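Local coordinates for hydrophilic protein, virA protein (PDB 3BO6) that is a phosphothreonine lyase effector that probably removes phosphate from phosphothreonine in host proteins by elimination rather than by hydrolysis, at residues 21-26 with 150-155; 29-34 with 156-161; 81-86 with 192-197; 179-184 with 208-213. All coordinates share one frame; numbering follows the deposited sequence.

Contact 1. Residues 21-26 with 150-155; sequences NQMRQM and SSLHNT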
loop_
_atom_site.group_PDB
_atom_site.type_symbol
_atom_site.label_atom_id
_atom_site.label_comp_id
_atom_site.label_asym_id
_atom_site.label_seq_id
_atom_site.Cartn_x
_atom_site.Cartn_y
_atom_site.Cartn_z
ATOM N N ASN A 21 -13.396 -7.661 15.822
ATOM C CA ASN A 21 -13.364 -8.800 16.724
ATOM C C ASN A 21 -13.100 -10.138 16.023
ATOM O O ASN A 21 -12.434 -11.012 16.594
ATOM C CB ASN A 21 -14.634 -8.812 17.571
ATOM C CG ASN A 21 -14.577 -7.800 18.692
ATOM O OD1 ASN A 21 -13.792 -7.946 19.622
ATOM N ND2 ASN A 21 -15.400 -6.754 18.599
ATOM N N GLN A 22 -13.611 -10.313 14.802
ATOM C CA GLN A 22 -13.244 -11.491 14.009
ATOM C C GLN A 22 -11.748 -11.472 13.701
ATOM O O GLN A 22 -11.063 -12.490 13.851
ATOM C CB GLN A 22 -14.013 -11.547 12.689
ATOM C CG GLN A 22 -15.488 -11.870 12.801
ATOM C CD GLN A 22 -16.158 -11.880 11.443
ATOM O OE1 GLN A 22 -16.970 -11.011 11.130
ATOM N NE2 GLN A 22 -15.795 -12.852 10.613
ATOM N N MET A 23 -11.230 -10.321 13.279
ATOM C CA MET A 23 -9.805 -10.206 12.958
ATOM C C MET A 23 -8.918 -10.609 14.123
ATOM O O MET A 23 -7.907 -11.300 13.932
ATOM C CB MET A 23 -9.455 -8.778 12.527
ATOM C CG MET A 23 -10.038 -8.364 11.179
ATOM S SD MET A 23 -9.903 -6.584 10.923
ATOM C CE MET A 23 -8.124 -6.429 10.723
ATOM N N ARG A 24 -9.299 -10.209 15.328
ATOM C CA ARG A 24 -8.491 -10.485 16.515
ATOM C C ARG A 24 -8.384 -11.976 16.829
ATOM O O ARG A 24 -7.468 -12.391 17.536
ATOM C CB ARG A 24 -9.020 -9.708 17.731
ATOM C CG ARG A 24 -8.002 -9.586 18.870
ATOM C CD ARG A 24 -8.433 -8.587 19.940
ATOM N NE ARG A 24 -9.865 -8.655 20.164
ATOM C CZ ARG A 24 -10.444 -9.073 21.284
ATOM N NH1 ARG A 24 -11.761 -9.104 21.354
ATOM N NH2 ARG A 24 -9.710 -9.439 22.327
ATOM N N GLN A 25 -9.313 -12.773 16.303
ATOM C CA GLN A 25 -9.298 -14.224 16.534
ATOM C C GLN A 25 -8.447 -14.990 15.519
ATOM O O GLN A 25 -8.199 -16.182 15.693
ATOM C CB GLN A 25 -10.717 -14.792 16.522
ATOM C CG GLN A 25 -11.612 -14.248 17.632
ATOM C CD GLN A 25 -13.029 -14.777 17.549
ATOM O OE1 GLN A 25 -13.863 -14.248 16.810
ATOM N NE2 GLN A 25 -13.313 -15.819 18.314
ATOM N N MET A 26 -7.988 -14.319 14.469
ATOM C CA MET A 26 -7.259 -14.998 13.391
ATOM C C MET A 26 -5.763 -15.102 13.677
ATOM O O MET A 26 -5.163 -14.186 14.229
ATOM C CB MET A 26 -7.480 -14.272 12.072
ATOM C CG MET A 26 -8.931 -14.272 11.636
ATOM S SD MET A 26 -9.202 -13.234 10.201
ATOM C CE MET A 26 -10.975 -13.433 10.076
ATOM N N SER A 150 -11.317 -11.685 6.746
ATOM C CA SER A 150 -10.095 -12.384 6.353
ATOM C C SER A 150 -9.172 -11.474 5.547
ATOM O O SER A 150 -7.965 -11.418 5.778
ATOM C CB SER A 150 -10.422 -13.640 5.535
ATOM O OG SER A 150 -10.921 -14.678 6.361
ATOM N N SER A 151 -9.737 -10.764 4.579
ATOM C CA SER A 151 -8.919 -9.889 3.733
ATOM C C SER A 151 -8.350 -8.696 4.528
ATOM O O SER A 151 -7.189 -8.315 4.358
ATOM C CB SER A 151 -9.720 -9.399 2.527
ATOM O OG SER A 151 -8.863 -8.774 1.580
ATOM N N LEU A 152 -9.167 -8.095 5.382
ATOM C CA LEU A 152 -8.684 -7.050 6.274
ATOM C C LEU A 152 -7.511 -7.559 7.131
ATOM O O LEU A 152 -6.480 -6.885 7.237
ATOM C CB LEU A 152 -9.826 -6.535 7.159
ATOM C CG LEU A 152 -10.891 -5.755 6.377
ATOM C CD1 LEU A 152 -12.192 -5.688 7.168
ATOM C CD2 LEU A 152 -10.385 -4.358 5.996
ATOM N N HIS A 153 -7.668 -8.742 7.731
ATOM C CA HIS A 153 -6.605 -9.312 8.558
ATOM C C HIS A 153 -5.325 -9.527 7.734
ATOM O O HIS A 153 -4.225 -9.189 8.173
ATOM C CB HIS A 153 -7.084 -10.638 9.174
ATOM C CG HIS A 153 -6.028 -11.363 9.941
ATOM N ND1 HIS A 153 -5.507 -10.897 11.136
ATOM C CD2 HIS A 153 -5.401 -12.537 9.695
ATOM C CE1 HIS A 153 -4.607 -11.754 11.580
ATOM N NE2 HIS A 153 -4.517 -12.756 10.721
ATOM N N ASN A 154 -5.474 -10.073 6.534
ATOM C CA ASN A 154 -4.302 -10.355 5.706
ATOM C C ASN A 154 -3.603 -9.057 5.324
ATOM O O ASN A 154 -2.382 -9.010 5.228
ATOM C CB ASN A 154 -4.690 -11.162 4.470
ATOM C CG ASN A 154 -4.992 -12.618 4.792
ATOM O OD1 ASN A 154 -4.450 -13.179 5.748
ATOM N ND2 ASN A 154 -5.846 -13.240 3.985
ATOM N N THR A 155 -4.381 -7.997 5.120
ATOM C CA THR A 155 -3.821 -6.715 4.718
ATOM C C THR A 155 -3.057 -6.110 5.875
ATOM O O THR A 155 -1.930 -5.629 5.699
ATOM C CB THR A 155 -4.918 -5.780 4.218
ATOM O OG1 THR A 155 -5.556 -6.395 3.096
ATOM C CG2 THR A 155 -4.331 -4.445 3.773
#

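Contact 2. Residues 29-34 with 156-161; sequences SHFREA and RQFIEC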
loop_
_atom_site.group_PDB
_atom_site.type_symbol
_atom_site.label_atom_id
_atom_site.label_comp_id
_atom_site.label_asym_id
_atom_site.label_seq_id
_atom_site.Cartn_x
_atom_site.Cartn_y
_atom_site.Cartn_z
ATOM N N SER A 29 -0.744 -14.444 9.422
ATOM C CA SER A 29 -0.733 -14.787 8.001
ATOM C C SER A 29 0.574 -15.474 7.628
ATOM O O SER A 29 1.548 -15.464 8.390
ATOM C CB SER A 29 -0.961 -13.542 7.138
ATOM O OG SER A 29 -2.208 -12.968 7.457
ATOM N N HIS A 30 0.584 -16.082 6.449
ATOM C CA HIS A 30 1.744 -16.822 5.962
ATOM C C HIS A 30 1.990 -16.368 4.523
ATOM O O HIS A 30 1.264 -16.763 3.613
ATOM C CB HIS A 30 1.423 -18.323 6.047
ATOM C CG HIS A 30 2.549 -19.242 5.676
ATOM N ND1 HIS A 30 2.787 -19.633 4.377
ATOM C CD2 HIS A 30 3.440 -19.922 6.439
ATOM C CE1 HIS A 30 3.811 -20.469 4.350
ATOM N NE2 HIS A 30 4.222 -20.666 5.590
ATOM N N PHE A 31 2.985 -15.503 4.324
ATOM C CA PHE A 31 3.263 -14.957 2.993
ATOM C C PHE A 31 4.517 -15.608 2.408
ATOM O O PHE A 31 5.624 -15.360 2.883
ATOM C CB PHE A 31 3.463 -13.432 3.058
ATOM C CG PHE A 31 2.291 -12.687 3.629
ATOM C CD1 PHE A 31 1.092 -12.624 2.939
ATOM C CD2 PHE A 31 2.392 -12.046 4.850
ATOM C CE1 PHE A 31 0.010 -11.913 3.455
ATOM C CE2 PHE A 31 1.312 -11.350 5.377
ATOM C CZ PHE A 31 0.120 -11.295 4.679
ATOM N N ARG A 32 4.337 -16.442 1.385
ATOM C CA ARG A 32 5.474 -17.030 0.686
ATOM C C ARG A 32 6.125 -15.988 -0.227
ATOM O O ARG A 32 5.525 -15.573 -1.226
ATOM C CB ARG A 32 5.004 -18.201 -0.167
ATOM C CG ARG A 32 4.536 -19.394 0.628
ATOM C CD ARG A 32 3.865 -20.396 -0.290
ATOM N NE ARG A 32 2.542 -19.931 -0.692
ATOM C CZ ARG A 32 1.725 -20.591 -1.504
ATOM N NH1 ARG A 32 2.095 -21.762 -2.013
ATOM N NH2 ARG A 32 0.532 -20.092 -1.796
ATOM N N GLU A 33 7.337 -15.561 0.100
ATOM C CA GLU A 33 7.990 -14.555 -0.736
ATOM C C GLU A 33 8.351 -15.087 -2.110
ATOM O O GLU A 33 8.715 -16.262 -2.285
ATOM C CB GLU A 33 9.226 -13.985 -0.045
ATOM C CG GLU A 33 8.865 -13.126 1.145
ATOM C CD GLU A 33 10.059 -12.482 1.783
ATOM O OE1 GLU A 33 9.885 -11.430 2.440
ATOM O OE2 GLU A 33 11.169 -13.034 1.651
ATOM N N ALA A 34 8.240 -14.210 -3.093
ATOM C CA ALA A 34 8.699 -14.535 -4.433
ATOM C C ALA A 34 10.219 -14.492 -4.512
ATOM O O ALA A 34 10.842 -13.490 -4.154
ATOM C CB ALA A 34 8.110 -13.542 -5.430
ATOM N N ARG A 156 -3.658 -6.137 7.062
ATOM C CA ARG A 156 -2.979 -5.640 8.243
ATOM C C ARG A 156 -1.684 -6.433 8.503
ATOM O O ARG A 156 -0.627 -5.848 8.799
ATOM C CB ARG A 156 -3.914 -5.701 9.450
ATOM C CG ARG A 156 -3.285 -5.178 10.732
ATOM C CD ARG A 156 -4.313 -5.034 11.847
ATOM N NE ARG A 156 -3.678 -4.669 13.109
ATOM C CZ ARG A 156 -4.249 -3.917 14.054
ATOM N NH1 ARG A 156 -5.473 -3.426 13.879
ATOM N NH2 ARG A 156 -3.590 -3.647 15.178
ATOM N N GLN A 157 -1.778 -7.758 8.410
ATOM C CA GLN A 157 -0.602 -8.612 8.576
ATOM C C GLN A 157 0.477 -8.286 7.528
ATOM O O GLN A 157 1.671 -8.293 7.834
ATOM C CB GLN A 157 -1.008 -10.089 8.478
ATOM C CG GLN A 157 -1.782 -10.608 9.704
ATOM C CD GLN A 157 -0.838 -11.052 10.795
ATOM O OE1 GLN A 157 -0.007 -11.934 10.580
ATOM N NE2 GLN A 157 -0.942 -10.439 11.954
ATOM N N PHE A 158 0.055 -7.999 6.300
ATOM C CA PHE A 158 0.990 -7.682 5.221
ATOM C C PHE A 158 1.761 -6.409 5.552
ATOM O O PHE A 158 2.986 -6.342 5.391
ATOM C CB PHE A 158 0.231 -7.587 3.883
ATOM C CG PHE A 158 1.105 -7.487 2.672
ATOM C CD1 PHE A 158 1.803 -8.595 2.216
ATOM C CD2 PHE A 158 1.177 -6.300 1.952
ATOM C CE1 PHE A 158 2.592 -8.519 1.063
ATOM C CE2 PHE A 158 1.947 -6.206 0.796
ATOM C CZ PHE A 158 2.665 -7.321 0.358
ATOM N N ILE A 159 1.052 -5.392 6.034
ATOM C CA ILE A 159 1.699 -4.126 6.390
ATOM C C ILE A 159 2.702 -4.370 7.514
ATOM O O ILE A 159 3.832 -3.863 7.474
ATOM C CB ILE A 159 0.664 -3.031 6.788
ATOM C CG1 ILE A 159 0.171 -2.276 5.549
ATOM C CG2 ILE A 159 1.288 -2.026 7.752
ATOM C CD1 ILE A 159 0.023 -3.115 4.311
ATOM N N GLU A 160 2.325 -5.177 8.501
ATOM C CA GLU A 160 3.254 -5.484 9.583
ATOM C C GLU A 160 4.478 -6.269 9.071
ATOM O O GLU A 160 5.595 -6.093 9.564
ATOM C CB GLU A 160 2.501 -6.143 10.750
ATOM C CG GLU A 160 1.545 -5.124 11.427
ATOM C CD GLU A 160 0.440 -5.740 12.292
ATOM O OE1 GLU A 160 0.337 -6.985 12.371
ATOM O OE2 GLU A 160 -0.334 -4.960 12.899
ATOM N N CYS A 161 4.302 -7.099 8.044
ATOM C CA CYS A 161 5.425 -7.796 7.441
ATOM C C CYS A 161 6.340 -6.873 6.629
ATOM O O CYS A 161 7.562 -7.044 6.598
ATOM C CB CYS A 161 4.905 -8.897 6.547
ATOM S SG CYS A 161 6.048 -10.209 6.464
#

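Contact 3. Residues 81-86 with 192-197; sequences GDKFHI and RNELRS. With SO4 (sulfate ion), chain C.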
loop_
_atom_site.group_PDB
_atom_site.type_symbol
_atom_site.label_atom_id
_atom_site.label_comp_id
_atom_site.label_asym_id
_atom_site.label_seq_id
_atom_site.Cartn_x
_atom_site.Cartn_y
_atom_site.Cartn_z
ATOM N N GLY A 81 -10.655 3.757 -2.566
ATOM C CA GLY A 81 -9.835 4.873 -2.125
ATOM C C GLY A 81 -8.739 4.570 -1.123
ATOM O O GLY A 81 -7.900 5.422 -0.875
ATOM N N ASP A 82 -8.736 3.372 -0.539
ATOM C CA ASP A 82 -7.753 3.082 0.504
ATOM C C ASP A 82 -6.372 2.819 -0.077
ATOM O O ASP A 82 -6.206 1.983 -0.980
ATOM C CB ASP A 82 -8.242 1.919 1.367
ATOM C CG ASP A 82 -9.554 2.231 2.036
ATOM O OD1 ASP A 82 -9.633 3.282 2.693
ATOM O OD2 ASP A 82 -10.517 1.442 1.903
ATOM N N LYS A 83 -5.375 3.551 0.403
ATOM C CA LYS A 83 -4.021 3.354 -0.098
ATOM C C LYS A 83 -3.001 3.550 1.006
ATOM O O LYS A 83 -3.208 4.295 1.980
ATOM C CB LYS A 83 -3.741 4.276 -1.291
ATOM C CG LYS A 83 -3.605 5.744 -0.934
ATOM C CD LYS A 83 -3.888 6.666 -2.154
ATOM C CE LYS A 83 -2.896 6.459 -3.275
ATOM N NZ LYS A 83 -3.260 7.300 -4.458
ATOM N N PHE A 84 -1.874 2.868 0.845
ATOM C CA PHE A 84 -0.734 3.060 1.721
ATOM C C PHE A 84 0.433 3.636 0.963
ATOM O O PHE A 84 0.611 3.367 -0.225
ATOM C CB PHE A 84 -0.251 1.724 2.308
ATOM C CG PHE A 84 -1.263 1.016 3.147
ATOM C CD1 PHE A 84 -1.860 -0.158 2.698
ATOM C CD2 PHE A 84 -1.568 1.475 4.417
ATOM C CE1 PHE A 84 -2.780 -0.848 3.489
ATOM C CE2 PHE A 84 -2.485 0.800 5.223
ATOM C CZ PHE A 84 -3.094 -0.364 4.744
ATOM N N HIS A 85 1.268 4.380 1.674
ATOM C CA HIS A 85 2.575 4.747 1.162
ATOM C C HIS A 85 3.610 4.099 2.056
ATOM O O HIS A 85 3.335 3.783 3.226
ATOM C CB HIS A 85 2.739 6.261 1.195
ATOM C CG HIS A 85 1.779 6.986 0.313
ATOM N ND1 HIS A 85 0.778 7.788 0.809
ATOM C CD2 HIS A 85 1.675 7.038 -1.037
ATOM C CE1 HIS A 85 0.090 8.303 -0.200
ATOM N NE2 HIS A 85 0.623 7.870 -1.329
ATOM N N ILE A 86 4.802 3.903 1.501
ATOM C CA ILE A 86 5.962 3.444 2.256
ATOM C C ILE A 86 7.069 4.475 2.084
ATOM O O ILE A 86 7.401 4.849 0.950
ATOM C CB ILE A 86 6.471 2.076 1.770
ATOM C CG1 ILE A 86 5.315 1.076 1.669
ATOM C CG2 ILE A 86 7.563 1.549 2.725
ATOM C CD1 ILE A 86 5.733 -0.302 1.133
ATOM N N ARG A 192 -3.772 7.034 3.511
ATOM C CA ARG A 192 -4.873 7.979 3.305
ATOM C C ARG A 192 -5.961 7.343 2.466
ATOM O O ARG A 192 -5.758 6.290 1.841
ATOM C CB ARG A 192 -4.433 9.330 2.712
ATOM C CG ARG A 192 -4.143 9.306 1.227
ATOM C CD ARG A 192 -3.662 10.683 0.708
ATOM N NE ARG A 192 -3.724 10.772 -0.759
ATOM C CZ ARG A 192 -4.796 11.185 -1.423
ATOM N NH1 ARG A 192 -5.889 11.567 -0.753
ATOM N NH2 ARG A 192 -4.773 11.224 -2.753
ATOM N N ASN A 193 -7.139 7.959 2.486
ATOM C CA ASN A 193 -8.219 7.554 1.596
ATOM C C ASN A 193 -8.485 8.591 0.512
ATOM O O ASN A 193 -8.761 9.749 0.812
ATOM C CB ASN A 193 -9.505 7.277 2.380
ATOM C CG ASN A 193 -10.623 6.817 1.471
ATOM O OD1 ASN A 193 -11.217 7.636 0.761
ATOM N ND2 ASN A 193 -10.871 5.516 1.426
ATOM N N GLU A 194 -8.425 8.170 -0.748
ATOM C CA GLU A 194 -8.536 9.094 -1.889
ATOM C C GLU A 194 -9.869 9.810 -1.987
ATOM O O GLU A 194 -9.933 10.916 -2.515
ATOM C CB GLU A 194 -8.370 8.337 -3.209
ATOM C CG GLU A 194 -7.009 7.842 -3.476
ATOM C CD GLU A 194 -6.815 7.464 -4.934
ATOM O OE1 GLU A 194 -5.778 6.860 -5.231
ATOM O OE2 GLU A 194 -7.705 7.752 -5.763
ATOM N N LEU A 195 -10.943 9.167 -1.550
ATOM C CA LEU A 195 -12.270 9.735 -1.725
ATOM C C LEU A 195 -12.514 10.868 -0.733
ATOM O O LEU A 195 -13.279 11.795 -1.011
ATOM C CB LEU A 195 -13.341 8.657 -1.518
ATOM C CG LEU A 195 -13.319 7.437 -2.444
ATOM C CD1 LEU A 195 -14.434 6.445 -2.121
ATOM C CD2 LEU A 195 -13.399 7.871 -3.902
ATOM N N ARG A 196 -11.890 10.779 0.436
ATOM C CA ARG A 196 -12.203 11.673 1.537
ATOM C C ARG A 196 -11.002 12.419 2.122
ATOM O O ARG A 196 -11.048 12.895 3.254
ATOM C CB ARG A 196 -12.980 10.917 2.631
ATOM C CG ARG A 196 -14.327 10.381 2.129
ATOM C CD ARG A 196 -15.061 9.564 3.174
ATOM N NE ARG A 196 -14.425 8.268 3.373
ATOM C CZ ARG A 196 -14.664 7.178 2.653
ATOM N NH1 ARG A 196 -15.569 7.191 1.674
ATOM N NH2 ARG A 196 -14.026 6.043 2.948
ATOM N N SER A 197 -9.927 12.522 1.346
ATOM C CA SER A 197 -8.790 13.354 1.704
ATOM C C SER A 197 -8.094 13.744 0.410
ATOM O O SER A 197 -8.379 13.168 -0.638
ATOM C CB SER A 197 -7.821 12.612 2.636
ATOM O OG SER A 197 -7.180 11.543 1.959
HETATM S S SO4 C . -1.174 10.005 -3.479
HETATM O O1 SO4 C . -1.203 10.350 -2.043
HETATM O O2 SO4 C . -2.526 10.003 -4.017
HETATM O O3 SO4 C . -0.377 10.992 -4.184
HETATM O O4 SO4 C . -0.605 8.667 -3.654
#

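Contact 4. Residues 179-184 with 208-213; sequences SDVHPE and ALREEP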
loop_
_atom_site.group_PDB
_atom_site.type_symbol
_atom_site.label_atom_id
_atom_site.label_comp_id
_atom_site.label_asym_id
_atom_site.label_seq_id
_atom_site.Cartn_x
_atom_site.Cartn_y
_atom_site.Cartn_z
ATOM N N SER A 179 0.220 14.524 3.915
ATOM C CA SER A 179 -1.162 14.137 3.610
ATOM C C SER A 179 -1.696 12.991 4.469
ATOM O O SER A 179 -2.899 12.900 4.694
ATOM C CB SER A 179 -1.296 13.720 2.145
ATOM O OG SER A 179 -0.418 12.644 1.833
ATOM N N ASP A 180 -0.802 12.119 4.938
ATOM C CA ASP A 180 -1.194 10.821 5.471
ATOM C C ASP A 180 -1.227 10.790 6.990
ATOM O O ASP A 180 -0.711 11.700 7.655
ATOM C CB ASP A 180 -0.161 9.756 5.052
ATOM C CG ASP A 180 -0.225 9.362 3.586
ATOM O OD1 ASP A 180 -0.852 10.022 2.720
ATOM O OD2 ASP A 180 0.416 8.329 3.290
ATOM N N VAL A 181 -1.750 9.690 7.535
ATOM C CA VAL A 181 -1.658 9.432 8.977
ATOM C C VAL A 181 -1.030 8.063 9.207
ATOM O O VAL A 181 -1.004 7.212 8.316
ATOM C CB VAL A 181 -3.044 9.493 9.687
ATOM C CG1 VAL A 181 -3.620 10.918 9.646
ATOM C CG2 VAL A 181 -4.008 8.491 9.062
ATOM N N HIS A 182 -0.482 7.869 10.398
ATOM C CA HIS A 182 0.094 6.583 10.761
ATOM C C HIS A 182 0.129 6.517 12.281
ATOM O O HIS A 182 0.206 7.551 12.948
ATOM C CB HIS A 182 1.516 6.432 10.199
ATOM C CG HIS A 182 2.505 7.375 10.806
ATOM N ND1 HIS A 182 3.307 7.034 11.876
ATOM C CD2 HIS A 182 2.809 8.656 10.503
ATOM C CE1 HIS A 182 4.066 8.067 12.200
ATOM N NE2 HIS A 182 3.788 9.062 11.377
ATOM N N PRO A 183 0.080 5.302 12.829
ATOM C CA PRO A 183 0.198 5.129 14.286
ATOM C C PRO A 183 1.672 5.080 14.677
ATOM O O PRO A 183 2.532 4.881 13.822
ATOM C CB PRO A 183 -0.429 3.760 14.523
ATOM C CG PRO A 183 -0.147 3.005 13.267
ATOM C CD PRO A 183 -0.216 4.032 12.143
ATOM N N GLU A 184 1.959 5.231 15.966
ATOM C CA GLU A 184 3.340 5.222 16.456
ATOM C C GLU A 184 4.120 3.974 16.041
ATOM O O GLU A 184 5.331 4.049 15.810
ATOM C CB GLU A 184 3.366 5.366 17.980
ATOM C CG GLU A 184 2.608 6.571 18.503
ATOM C CD GLU A 184 2.109 6.370 19.922
ATOM O OE1 GLU A 184 2.771 5.637 20.690
ATOM O OE2 GLU A 184 1.052 6.940 20.267
ATOM N N ALA A 208 -9.927 13.368 10.429
ATOM C CA ALA A 208 -10.842 12.653 9.548
ATOM C C ALA A 208 -10.223 11.333 9.099
ATOM O O ALA A 208 -10.895 10.283 9.084
ATOM C CB ALA A 208 -11.225 13.503 8.345
ATOM N N LEU A 209 -8.941 11.359 8.727
ATOM C CA LEU A 209 -8.311 10.124 8.289
ATOM C C LEU A 209 -8.167 9.109 9.413
ATOM O O LEU A 209 -8.370 7.915 9.204
ATOM C CB LEU A 209 -6.949 10.387 7.634
ATOM C CG LEU A 209 -6.986 10.996 6.226
ATOM C CD1 LEU A 209 -5.578 11.385 5.770
ATOM C CD2 LEU A 209 -7.629 10.036 5.217
ATOM N N ARG A 210 -7.831 9.574 10.620
ATOM C CA ARG A 210 -7.716 8.658 11.775
ATOM C C ARG A 210 -9.065 8.014 12.113
ATOM O O ARG A 210 -9.116 6.945 12.726
ATOM C CB ARG A 210 -7.180 9.389 13.010
ATOM C CG ARG A 210 -5.694 9.746 12.970
ATOM C CD ARG A 210 -5.243 10.292 14.327
ATOM N NE ARG A 210 -5.740 11.645 14.554
ATOM C CZ ARG A 210 -5.014 12.742 14.357
ATOM N NH1 ARG A 210 -5.539 13.940 14.579
ATOM N NH2 ARG A 210 -3.759 12.634 13.948
ATOM N N GLU A 211 -10.147 8.671 11.710
ATOM C CA GLU A 211 -11.494 8.139 11.902
ATOM C C GLU A 211 -12.001 7.227 10.776
ATOM O O GLU A 211 -13.076 6.650 10.897
ATOM C CB GLU A 211 -12.493 9.271 12.197
ATOM C CG GLU A 211 -12.143 10.011 13.489
ATOM C CD GLU A 211 -13.124 11.103 13.861
ATOM O OE1 GLU A 211 -14.145 11.280 13.167
ATOM O OE2 GLU A 211 -12.850 11.783 14.865
ATOM N N GLU A 212 -11.249 7.092 9.684
ATOM C CA GLU A 212 -11.655 6.175 8.624
ATOM C C GLU A 212 -11.773 4.764 9.169
ATOM O O GLU A 212 -10.822 4.238 9.736
ATOM C CB GLU A 212 -10.611 6.167 7.504
ATOM C CG GLU A 212 -10.666 7.395 6.592
ATOM C CD GLU A 212 -11.815 7.341 5.583
ATOM O OE1 GLU A 212 -12.306 6.234 5.264
ATOM O OE2 GLU A 212 -12.203 8.421 5.076
ATOM N N PRO A 213 -12.927 4.122 8.977
ATOM C CA PRO A 213 -13.072 2.756 9.489
ATOM C C PRO A 213 -11.952 1.823 8.992
ATOM O O PRO A 213 -11.407 1.069 9.788
ATOM C CB PRO A 213 -14.460 2.354 8.966
ATOM C CG PRO A 213 -15.233 3.657 9.006
ATOM C CD PRO A 213 -14.212 4.698 8.533
#

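Contact 1. Residues 21-26 with 150-155
Met26 and His153 carry much of this contact, in which the C-terminal end of helix 16-24 and the turn after it lean on the start of helix 149-168. The aromatic share is a CH-pi interaction: Met26 CB stands over the imidazole face, 3.6 Å from the centroid of the His153 ring and 13° off its normal. The thioether sits obliquely to the same ring, with Met26 SD 4.2 Å from the centroid and 3.5 Å from His153 CB. The two side chains run past each other in opposite directions, and the Met26 chain, extended at chi3 (-177°), carries its methyl on to Ser150, with Met26 CE 3.8 Å from Ser150 N. The aliphatic share belongs to Met23, whose SD lies 3.8 Å from Leu152 CB; a bend at chi3 (70°) lays its methyl over the helix backbone, Met23 CE to His153 N being 3.8 Å. Leu152 also touches Phe214, Leu217 and Met218 of helix 213-219. As for polar bonds, none spans the two segments, but His153 NE2 is hydrogen-bonded to Pro27 O, just beyond Met26. The join therefore depends on polarisable sulfur and methyl groups fitting an imidazole that is restrained by its hydrogen bond to that neighbouring carbonyl.

Contact 2. Residues 29-34 with 156-161
An edge-to-face aromatic pair, Phe31 with Phe158, fastens the irregular connection between helices 16-24 and 40-44 to helix 149-168 of this alpha/beta fold. The edge belongs to Phe158: its CD1 lies over the middle of the Phe31 ring, the centroids are 5.3 Å apart and the planes meet at 77°, a T-shaped arrangement. Phe31 also leans on the base of its partner, with Phe31 CZ 3.8 Å from Phe158 CB, while the rim of the same ring abuts the helix backbone, where Phe31 CE2 is 3.8 Å from Gln157 C. One turn further along, Cys161 makes a looser contact, its CB 4.4 Å from Phe31 CD2. Leu103 of helix 93-104 touches Phe31, Phe158 and Cys161, so a second helix adds to the apolar cluster.

At the other end the loop is held by a polar bond. Gln157 folds back at chi2 (-85°), which brings its amide oxygen to the loop backbone: Ser29 N donates to Gln157 OE1 at 2.9 Å with an N-H...O angle of 161°, from above the carbonyl plane. A side-chain amide thus serves a loop N-H. The Ser29 hydroxyl, which is hydrogen-bonded to Asn154 OD1 one turn earlier in the helix, rests on the aliphatic part of the glutamine, with Ser29 OG 3.3 Å from both Gln157 CB and Gln157 CG.

Contact 3. Residues 81-86 with 192-197
Lys83 and Arg192 form an antiparallel hydrogen-bonded pair that joins edge strand 189-193 to strand 82-86 of the seven-stranded sheet; Lys83 N donates to Arg192 O at 3.1 Å. From CB, on the face shared with Arg192, the lysine turns between its own backbone N and carbonyl carbon (chi1 71°), a turn that takes CG past the Arg192 carbonyl oxygen. Lys83 CD then lies 3.6 Å from Glu194 CG. CE approaches the bound sulfate, and Lys83 NZ ends in a salt bridge to Glu194 OE1 (2.7 Å) and a hydrogen bond to sulfate O2 (2.8 Å). Arg192 grips the same anion edge-on through NE and NH2, and His85 NE2 donates to sulfate O4 at 2.7 Å; Arg127 and Arg199 also bind it. The sulfate, probably from the crystallisation liquor, is consistent with a pocket for the phosphate of phosphothreonine. On the other face of the sheet, Asp82 OD1, also bonded to Tyr191 OH, accepts from Asn193 ND2 at 2.9 Å, from above the carboxylate plane.

Contact 4. Residues 179-184 with 208-213
Val181 and Arg210 mark the nearest approach of the backbones, 6.7 Å between their CA atoms, where the extended chain at Val181 (phi -126°, psi 158°) passes helix 206-210. Both valine methyls meet one methylene: Val181 CG2 is 3.8 Å from Leu209 CB, and Val181 CG1 is 3.9 Å from Leu209 CB. CG1 also reaches the aliphatic part of the next residue, 4.1 Å from Arg210 CG, while the charged end of Arg210 turns to Gln207. Tyr215 of helix 213-219 touches Val181 as well. Farther along the leucine, Leu209 CD1 sits 3.3 Å from Ser179 O, a carbonyl hydrogen-bonded to Gln205 NE2.

These residues flank the edge strand 189-193 of the antiparallel sheet: Val181 bonds through its backbone to Tyr191, and Leu209 touches Arg192. The contact therefore brings the loop before that strand and the helix after it together beside the sheet edge. Ser179 and Asp180 link this loop to the anion site. Ser179 OG donates to Asp180 OD1 at 2.8 Å, from above the carboxylate plane, and is also bonded to Arg127 NH2; the Ser179 side chain lies about 5 Å from the bound sulfate. Asp180 OD2 is hydrogen-bonded to both His85 ND1 and Ser190 OG.

How the contacts relate
Followed from the N terminus, segments 21-26 and 29-34 come first and find their partners on successive turns of helix 149-168, more than 120 residues later; contacts 1 and 2 thus close long loops that cross. Contact 3 crosses both, since 81-86 lies within those loops and its partner 192-197 beyond them. Contact 4 closes a short loop of 23 intervening residues, crossing contact 3 but following contacts 1 and 2 in series. Thr155 and Ile159 of the helix pack against Phe84, linking contacts 1 and 2 to the sheet. Contact 4 adjoins contact 3, where Leu209 CD2 packs 3.5 Å from Asn193 N and Glu212 forms a salt bridge with Arg196.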